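Local coordinates for ankyrin repeat domain-containing protein EMB506, chloroplastic (Arabidopsis thaliana, PDB 6JD6) that takes part in the initial differentiation of the proplastid during embryo development and is required for correct cotyledon, true leaf and cauline leaf margin development, at residues 113-121 against 128-138; 143-154 against 173-184. All blocks are in the same frame, centred on the assembly; numbering follows the deposited sequence.

Contact 1 of 2, residues 113-121 against 128-138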
# COMPACT_ATOMS: atom_id res chain seq x y z
N TRP A 113 0.49 -12.45 -0.79
CA TRP A 113 0.17 -12.01 -2.15
C TRP A 113 -1.19 -12.50 -2.63
O TRP A 113 -1.31 -13.58 -3.20
CB TRP A 113 1.28 -12.44 -3.12
CG TRP A 113 2.62 -12.25 -2.50
CD1 TRP A 113 3.52 -13.22 -2.15
CD2 TRP A 113 3.21 -11.00 -2.10
NE1 TRP A 113 4.63 -12.66 -1.58
CE2 TRP A 113 4.46 -11.30 -1.53
CE3 TRP A 113 2.79 -9.67 -2.18
CZ2 TRP A 113 5.30 -10.30 -1.04
CZ3 TRP A 113 3.63 -8.68 -1.69
CH2 TRP A 113 4.87 -9.01 -1.13
N LYS A 114 -2.20 -11.68 -2.39
CA LYS A 114 -3.55 -11.92 -2.88
C LYS A 114 -3.68 -11.29 -4.27
O LYS A 114 -3.35 -10.12 -4.46
CB LYS A 114 -4.57 -11.30 -1.93
CG LYS A 114 -4.92 -12.17 -0.72
CD LYS A 114 -6.28 -12.81 -0.92
CE LYS A 114 -6.64 -13.75 0.21
NZ LYS A 114 -5.65 -14.87 0.31
N PRO A 115 -4.16 -12.08 -5.25
CA PRO A 115 -4.23 -11.67 -6.65
C PRO A 115 -4.96 -10.34 -6.85
O PRO A 115 -4.43 -9.47 -7.54
CB PRO A 115 -5.01 -12.80 -7.32
CG PRO A 115 -4.77 -13.98 -6.46
CD PRO A 115 -4.65 -13.46 -5.05
N LEU A 116 -6.14 -10.18 -6.26
CA LEU A 116 -6.88 -8.93 -6.38
C LEU A 116 -6.08 -7.74 -5.86
O LEU A 116 -6.09 -6.66 -6.45
CB LEU A 116 -8.22 -9.00 -5.65
CG LEU A 116 -9.45 -9.44 -6.44
CD1 LEU A 116 -10.71 -9.19 -5.62
CD2 LEU A 116 -9.52 -8.73 -7.79
N GLN A 117 -5.39 -7.94 -4.74
CA GLN A 117 -4.57 -6.89 -4.15
C GLN A 117 -3.41 -6.53 -5.07
O GLN A 117 -3.17 -5.35 -5.35
CB GLN A 117 -4.04 -7.32 -2.78
CG GLN A 117 -5.10 -7.46 -1.70
CD GLN A 117 -4.49 -7.64 -0.32
OE1 GLN A 117 -3.29 -7.42 -0.13
NE2 GLN A 117 -5.30 -8.05 0.65
N THR A 118 -2.70 -7.55 -5.54
CA THR A 118 -1.54 -7.34 -6.42
C THR A 118 -1.96 -6.68 -7.73
O THR A 118 -1.31 -5.74 -8.19
CB THR A 118 -0.81 -8.67 -6.70
OG1 THR A 118 -0.27 -9.19 -5.48
CG2 THR A 118 0.32 -8.46 -7.69
N LEU A 119 -3.05 -7.17 -8.32
CA LEU A 119 -3.54 -6.61 -9.57
C LEU A 119 -3.98 -5.16 -9.37
O LEU A 119 -3.78 -4.31 -10.24
CB LEU A 119 -4.68 -7.46 -10.13
CG LEU A 119 -4.30 -8.86 -10.62
CD1 LEU A 119 -5.54 -9.67 -10.98
CD2 LEU A 119 -3.33 -8.80 -11.80
N ALA A 120 -4.58 -4.88 -8.21
CA ALA A 120 -4.96 -3.51 -7.87
C ALA A 120 -3.75 -2.59 -7.81
O ALA A 120 -3.75 -1.51 -8.40
CB ALA A 120 -5.72 -3.48 -6.55
N LEU A 121 -2.71 -3.02 -7.11
CA LEU A 121 -1.52 -2.19 -6.94
C LEU A 121 -0.72 -2.06 -8.25
O LEU A 121 0.05 -1.12 -8.42
CB LEU A 121 -0.64 -2.72 -5.81
CG LEU A 121 -1.22 -2.62 -4.39
CD1 LEU A 121 -0.30 -3.27 -3.37
CD2 LEU A 121 -1.51 -1.16 -3.99
N MET A 128 -8.58 -7.84 -12.73
CA MET A 128 -9.38 -7.88 -11.50
C MET A 128 -10.81 -8.30 -11.82
O MET A 128 -11.37 -9.19 -11.17
CB MET A 128 -9.39 -6.52 -10.81
CG MET A 128 -8.03 -6.08 -10.30
SD MET A 128 -8.11 -4.49 -9.46
CE MET A 128 -9.01 -4.94 -7.98
N ASP A 129 -11.40 -7.64 -12.82
CA ASP A 129 -12.77 -7.95 -13.24
C ASP A 129 -12.93 -9.42 -13.63
O ASP A 129 -13.93 -10.04 -13.28
CB ASP A 129 -13.21 -7.04 -14.39
CG ASP A 129 -13.51 -5.62 -13.94
OD1 ASP A 129 -13.58 -5.38 -12.72
OD2 ASP A 129 -13.70 -4.74 -14.81
N ASN A 130 -11.94 -9.96 -14.34
CA ASN A 130 -11.97 -11.37 -14.72
C ASN A 130 -12.02 -12.30 -13.51
O ASN A 130 -12.76 -13.29 -13.50
CB ASN A 130 -10.77 -11.73 -15.61
CG ASN A 130 -10.79 -11.00 -16.94
OD1 ASN A 130 -11.80 -10.41 -17.32
ND2 ASN A 130 -9.67 -11.04 -17.65
N LEU A 131 -11.22 -11.99 -12.50
CA LEU A 131 -11.22 -12.77 -11.26
C LEU A 131 -12.57 -12.70 -10.57
O LEU A 131 -13.12 -13.72 -10.15
CB LEU A 131 -10.14 -12.26 -10.31
CG LEU A 131 -8.74 -12.84 -10.48
CD1 LEU A 131 -7.78 -12.15 -9.54
CD2 LEU A 131 -8.76 -14.34 -10.23
N ILE A 132 -13.10 -11.48 -10.44
CA ILE A 132 -14.37 -11.25 -9.77
C ILE A 132 -15.53 -11.91 -10.52
O ILE A 132 -16.36 -12.59 -9.92
CB ILE A 132 -14.63 -9.74 -9.60
CG1 ILE A 132 -13.58 -9.13 -8.67
CG2 ILE A 132 -16.04 -9.49 -9.05
CD1 ILE A 132 -13.61 -7.62 -8.61
N GLU A 133 -15.57 -11.72 -11.84
CA GLU A 133 -16.63 -12.30 -12.66
C GLU A 133 -16.59 -13.83 -12.70
O GLU A 133 -17.59 -14.48 -12.97
CB GLU A 133 -16.58 -11.73 -14.08
CG GLU A 133 -16.96 -10.26 -14.16
CD GLU A 133 -16.52 -9.60 -15.45
OE1 GLU A 133 -16.05 -10.32 -16.35
OE2 GLU A 133 -16.65 -8.36 -15.56
N ASN A 134 -15.42 -14.40 -12.41
CA ASN A 134 -15.29 -15.86 -12.32
C ASN A 134 -15.60 -16.41 -10.93
O ASN A 134 -15.36 -17.58 -10.66
CB ASN A 134 -13.90 -16.31 -12.78
CG ASN A 134 -13.79 -16.43 -14.28
OD1 ASN A 134 -14.64 -17.06 -14.93
ND2 ASN A 134 -12.76 -15.83 -14.86
N GLY A 135 -16.11 -15.56 -10.05
CA GLY A 135 -16.63 -16.03 -8.77
C GLY A 135 -15.90 -15.60 -7.51
O GLY A 135 -16.36 -15.89 -6.41
N LEU A 136 -14.77 -14.91 -7.65
CA LEU A 136 -14.06 -14.41 -6.47
C LEU A 136 -14.79 -13.20 -5.89
O LEU A 136 -15.07 -12.23 -6.60
CB LEU A 136 -12.61 -14.04 -6.81
CG LEU A 136 -11.81 -13.46 -5.65
CD1 LEU A 136 -11.67 -14.49 -4.52
CD2 LEU A 136 -10.44 -12.96 -6.10
N ASP A 137 -15.10 -13.26 -4.60
CA ASP A 137 -15.80 -12.18 -3.93
C ASP A 137 -14.96 -10.91 -3.98
O ASP A 137 -13.77 -10.92 -3.65
CB ASP A 137 -16.11 -12.57 -2.48
CG ASP A 137 -16.82 -11.48 -1.70
OD1 ASP A 137 -17.25 -10.48 -2.30
OD2 ASP A 137 -16.96 -11.63 -0.46
N ILE A 138 -15.56 -9.81 -4.41
CA ILE A 138 -14.86 -8.53 -4.49
C ILE A 138 -14.36 -8.10 -3.10
O ILE A 138 -13.34 -7.43 -2.98
CB ILE A 138 -15.74 -7.43 -5.15
CG1 ILE A 138 -14.92 -6.17 -5.43
CG2 ILE A 138 -16.97 -7.13 -4.29
CD1 ILE A 138 -15.66 -5.16 -6.30
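L131 O, at the end of helix 125-133, accepts L136 N at 3.2 Å and, weakly, N134 N; the L131 side chain packs against P115 and L119. The L136 bond, together with G135 N to I132 O, closes a Schellman motif; G135, at positive phi, is its C-prime residue. The chain then swings back so that L136 faces helix 115-121. With CG anti to the backbone N (chi1 178°), L136 meets L116 tip to tip, its CD2 3.7 Å from L116 CG. The second methyl of L116, CD2, lies over CA and CB of M128. L131 CD1 is wedged between two residues one helical turn apart, 3.6 Å from P115 CB and 3.6 Å from L119 CD1. Segments 115-121 and 128-133 of the two helices of ankyrin repeat 1 run antiparallel at 158°, their axes 10.0 Å apart at closest approach. M128 packs against L116, L119 and A120. Its CG touches L119 CB at 3.6 Å; a bend at chi3 (69°) then brings the thioether across the first helix, SD 3.7 Å from A120 CA and CE 3.7 Å from L116 O, a carbonyl already bonded to A120 N. Beyond M128 and A120, V160 of helix 158-166 covers the pair. Replacing M128 with an alanine would probably open a gap between L116, L119 and A120 and weaken the hold on V160. W113, just before helix 115-121, and T118 within it hydrogen-bond to the chain of another protein. Across the two segments, aliphatic and thioether surfaces do the joining, so cohesion should depend on close fit and burial of apolar area rather than on directional bonds.

Contact 2 of 2, residues 143-154 against 173-184; sequences KDNQTALHKAII and LQDRDGAAPIHY. With SO4 (sulfate ion), chain K.
H150 and Y184 form the tight part of this contact, where L149, H150, I153 and I154 of helix 148-154 pack on P181 and Y184 at the start of helix 181-187. I154 CD1 sits over the centre of the Y184 ring, a CH-pi contact 3.8 Å from the centroid, while H150 CD2 comes to the ring edge. I153 presses its CD1 to within 3.5 Å of P181 CB. The H150 ring is held at both nitrogens: ND1 accepts T147 N in the ring plane at 3.0 Å, and NE2 donates to L173 O at 2.9 Å, from above the carbonyl plane. T147 and H150 make a capping box, in the Thr-x-x-His signature of ankyrin repeats; the NE2 bond ties the helix to L173, where the chain passes on toward repeat 3. Q146 NE2 gives a straight bond to D175 OD2 (3.0 Å, 168°). D175 OD1 accepts D177 N, an Asx turn, and A179 N from the opposite face of its carboxylate. The packing slackens toward solvent, where a water bridges N145 O and Q174 O. R176 N bonds D144 O at 3.0 Å; CG anti to the backbone N (chi1 177°) and a chain extended to NE carry its guanidinium edge-on to D144 OD1, a salt bridge whose NH1 hydrogen bond is weak (3.3 Å).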
# COMPACT_ATOMS: atom_id res chain seq x y z
N LYS A 143 -5.22 -12.18 5.42
CA LYS A 143 -4.87 -12.56 6.79
C LYS A 143 -5.09 -11.41 7.78
O LYS A 143 -5.19 -11.64 8.98
CB LYS A 143 -3.42 -13.00 6.84
CG LYS A 143 -2.45 -11.92 6.39
CD LYS A 143 -1.03 -12.44 6.31
CE LYS A 143 -0.03 -11.30 6.29
NZ LYS A 143 -0.28 -10.38 5.15
N ASP A 144 -5.13 -10.18 7.27
CA ASP A 144 -5.34 -9.00 8.09
C ASP A 144 -6.73 -8.42 7.87
O ASP A 144 -6.97 -7.24 8.15
CB ASP A 144 -4.28 -7.94 7.78
CG ASP A 144 -2.89 -8.36 8.22
OD1 ASP A 144 -2.78 -9.07 9.24
OD2 ASP A 144 -1.91 -7.99 7.53
N ASN A 145 -7.64 -9.26 7.37
CA ASN A 145 -9.01 -8.87 7.07
C ASN A 145 -9.12 -7.65 6.15
O ASN A 145 -10.08 -6.88 6.24
CB ASN A 145 -9.81 -8.64 8.36
CG ASN A 145 -9.74 -9.83 9.30
OD1 ASN A 145 -9.59 -9.67 10.51
ND2 ASN A 145 -9.84 -11.03 8.75
N GLN A 146 -8.14 -7.49 5.27
CA GLN A 146 -8.16 -6.41 4.29
C GLN A 146 -8.67 -6.90 2.95
O GLN A 146 -8.35 -8.01 2.52
CB GLN A 146 -6.77 -5.80 4.12
CG GLN A 146 -6.25 -5.05 5.34
CD GLN A 146 -4.94 -4.32 5.06
OE1 GLN A 146 -4.17 -4.72 4.18
NE2 GLN A 146 -4.69 -3.25 5.80
N THR A 147 -9.45 -6.06 2.28
CA THR A 147 -9.93 -6.37 0.94
C THR A 147 -9.05 -5.66 -0.07
O THR A 147 -8.15 -4.90 0.30
CB THR A 147 -11.38 -5.91 0.73
OG1 THR A 147 -11.43 -4.48 0.73
CG2 THR A 147 -12.28 -6.45 1.84
N ALA A 148 -9.32 -5.90 -1.35
CA ALA A 148 -8.62 -5.21 -2.42
C ALA A 148 -8.80 -3.69 -2.33
O ALA A 148 -7.90 -2.93 -2.69
CB ALA A 148 -9.09 -5.71 -3.77
N LEU A 149 -9.97 -3.26 -1.85
CA LEU A 149 -10.24 -1.84 -1.68
C LEU A 149 -9.29 -1.21 -0.65
O LEU A 149 -8.69 -0.17 -0.91
CB LEU A 149 -11.69 -1.59 -1.27
CG LEU A 149 -12.10 -0.13 -1.06
CD1 LEU A 149 -11.93 0.67 -2.35
CD2 LEU A 149 -13.53 -0.02 -0.54
N HIS A 150 -9.15 -1.85 0.51
CA HIS A 150 -8.21 -1.40 1.53
C HIS A 150 -6.82 -1.21 0.93
O HIS A 150 -6.19 -0.17 1.10
CB HIS A 150 -8.09 -2.42 2.66
CG HIS A 150 -9.24 -2.42 3.62
ND1 HIS A 150 -10.12 -3.47 3.72
CD2 HIS A 150 -9.62 -1.52 4.56
CE1 HIS A 150 -11.01 -3.21 4.66
NE2 HIS A 150 -10.73 -2.03 5.19
N LYS A 151 -6.35 -2.23 0.21
CA LYS A 151 -5.00 -2.21 -0.35
C LYS A 151 -4.83 -1.17 -1.44
O LYS A 151 -3.80 -0.49 -1.50
CB LYS A 151 -4.63 -3.59 -0.90
CG LYS A 151 -3.73 -4.35 0.01
CD LYS A 151 -2.44 -3.58 0.28
CE LYS A 151 -1.77 -4.13 1.51
NZ LYS A 151 -1.58 -5.60 1.39
N ALA A 152 -5.84 -1.04 -2.29
CA ALA A 152 -5.82 -0.06 -3.36
C ALA A 152 -5.71 1.36 -2.79
O ALA A 152 -5.10 2.24 -3.40
CB ALA A 152 -7.07 -0.18 -4.22
N ILE A 153 -6.32 1.57 -1.63
CA ILE A 153 -6.28 2.87 -0.97
C ILE A 153 -4.93 3.09 -0.32
O ILE A 153 -4.34 4.15 -0.44
CB ILE A 153 -7.43 3.00 0.05
CG1 ILE A 153 -8.77 3.05 -0.69
CG2 ILE A 153 -7.25 4.25 0.89
CD1 ILE A 153 -9.97 3.04 0.22
N ILE A 154 -4.43 2.06 0.37
CA ILE A 154 -3.10 2.09 0.97
C ILE A 154 -2.02 2.39 -0.09
O ILE A 154 -1.00 3.02 0.21
CB ILE A 154 -2.80 0.76 1.69
CG1 ILE A 154 -3.70 0.61 2.92
CG2 ILE A 154 -1.33 0.65 2.09
CD1 ILE A 154 -3.63 -0.76 3.57
N LEU A 173 -16.10 -1.71 5.51
CA LEU A 173 -15.42 -2.79 6.22
C LEU A 173 -14.19 -2.36 7.00
O LEU A 173 -13.29 -1.70 6.47
CB LEU A 173 -15.04 -3.91 5.24
CG LEU A 173 -16.22 -4.66 4.62
CD1 LEU A 173 -15.75 -5.66 3.57
CD2 LEU A 173 -17.03 -5.34 5.70
N GLN A 174 -14.13 -2.75 8.27
CA GLN A 174 -12.95 -2.52 9.08
C GLN A 174 -12.04 -3.74 9.03
O GLN A 174 -12.52 -4.88 9.11
CB GLN A 174 -13.34 -2.23 10.53
CG GLN A 174 -13.88 -0.83 10.76
CD GLN A 174 -14.49 -0.67 12.13
OE1 GLN A 174 -15.64 -1.05 12.34
NE2 GLN A 174 -13.72 -0.13 13.07
N ASP A 175 -10.74 -3.52 8.90
CA ASP A 175 -9.81 -4.64 8.88
C ASP A 175 -9.46 -5.11 10.28
O ASP A 175 -10.11 -4.73 11.26
CB ASP A 175 -8.56 -4.34 8.02
CG ASP A 175 -7.65 -3.27 8.62
OD1 ASP A 175 -7.78 -2.90 9.81
OD2 ASP A 175 -6.76 -2.79 7.88
N ARG A 176 -8.42 -5.93 10.37
CA ARG A 176 -8.00 -6.56 11.62
C ARG A 176 -7.66 -5.53 12.70
O ARG A 176 -7.87 -5.77 13.89
CB ARG A 176 -6.77 -7.45 11.35
CG ARG A 176 -6.19 -8.10 12.58
CD ARG A 176 -4.85 -8.76 12.26
NE ARG A 176 -4.29 -9.40 13.45
CZ ARG A 176 -3.20 -10.14 13.45
NH1 ARG A 176 -2.54 -10.35 12.31
NH2 ARG A 176 -2.77 -10.68 14.58
N ASP A 177 -7.15 -4.38 12.27
CA ASP A 177 -6.77 -3.33 13.19
C ASP A 177 -7.92 -2.35 13.45
O ASP A 177 -7.76 -1.34 14.12
CB ASP A 177 -5.54 -2.57 12.65
CG ASP A 177 -4.34 -3.49 12.43
OD1 ASP A 177 -4.04 -4.32 13.32
OD2 ASP A 177 -3.69 -3.39 11.35
N GLY A 178 -9.10 -2.67 12.91
CA GLY A 178 -10.27 -1.82 13.06
C GLY A 178 -10.24 -0.64 12.11
O GLY A 178 -11.00 0.31 12.26
N ALA A 179 -9.36 -0.70 11.11
CA ALA A 179 -9.20 0.39 10.17
C ALA A 179 -10.10 0.24 8.94
O ALA A 179 -10.13 -0.82 8.30
CB ALA A 179 -7.74 0.52 9.74
N ALA A 180 -10.82 1.31 8.63
CA ALA A 180 -11.74 1.34 7.49
C ALA A 180 -11.06 2.01 6.30
O ALA A 180 -10.02 2.65 6.47
CB ALA A 180 -13.02 2.10 7.89
N PRO A 181 -11.63 1.87 5.09
CA PRO A 181 -11.10 2.59 3.93
C PRO A 181 -10.89 4.10 4.17
O PRO A 181 -9.90 4.65 3.68
CB PRO A 181 -12.18 2.36 2.87
CG PRO A 181 -12.68 0.99 3.19
CD PRO A 181 -12.68 0.91 4.70
N ILE A 182 -11.78 4.75 4.90
CA ILE A 182 -11.63 6.18 5.17
C ILE A 182 -10.38 6.49 6.01
O ILE A 182 -9.73 7.51 5.79
CB ILE A 182 -12.91 6.80 5.79
CG1 ILE A 182 -12.76 8.32 5.97
CG2 ILE A 182 -13.25 6.15 7.11
CD1 ILE A 182 -12.63 9.08 4.68
N HIS A 183 -10.03 5.61 6.95
CA HIS A 183 -8.80 5.76 7.73
C HIS A 183 -7.58 5.82 6.81
O HIS A 183 -6.74 6.71 6.91
CB HIS A 183 -8.61 4.57 8.69
CG HIS A 183 -9.40 4.66 9.96
ND1 HIS A 183 -10.37 3.72 10.30
CD2 HIS A 183 -9.35 5.53 11.00
CE1 HIS A 183 -10.88 4.03 11.47
NE2 HIS A 183 -10.28 5.12 11.92
N TYR A 184 -7.48 4.85 5.91
CA TYR A 184 -6.32 4.76 5.03
C TYR A 184 -6.28 5.86 3.97
O TYR A 184 -5.21 6.32 3.60
CB TYR A 184 -6.26 3.38 4.36
CG TYR A 184 -5.96 2.24 5.32
CD1 TYR A 184 -4.76 2.20 6.02
CD2 TYR A 184 -6.86 1.20 5.49
CE1 TYR A 184 -4.48 1.16 6.88
CE2 TYR A 184 -6.59 0.16 6.36
CZ TYR A 184 -5.40 0.14 7.05
OH TYR A 184 -5.13 -0.90 7.91
S SO4 K . -0.96 -1.87 7.16
O1 SO4 K . -1.17 -0.46 7.48
O2 SO4 K . -2.25 -2.55 7.06
O3 SO4 K . -0.26 -1.99 5.89
O4 SO4 K . -0.16 -2.49 8.22
O HOH W 1 -12.68 -6.46 6.59
O HOH W 2 -11.83 -7.13 10.88

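How the contacts relate
Contact 1 joins the two antiparallel helices inside repeat 1, whereas contact 2 joins repeat 2 to repeat 3 through their loops, and through helix 148-154 against the start of helix 181-187. They share no element, but helix 148-154 follows helix 125-133 in the chain and packs beside helix 115-121. There L116 meets A148 and L121 meets the backbone of K151, and Q117 OE1 probably accepts a hydrogen bond from K151 NZ. Both are mainly buried. Contact 1 is apolar across its segments; contact 2 grades from an apolar helical end through buried histidine and carboxylate bonds to a hydrated, charged loop edge. Both also border the chain of another protein.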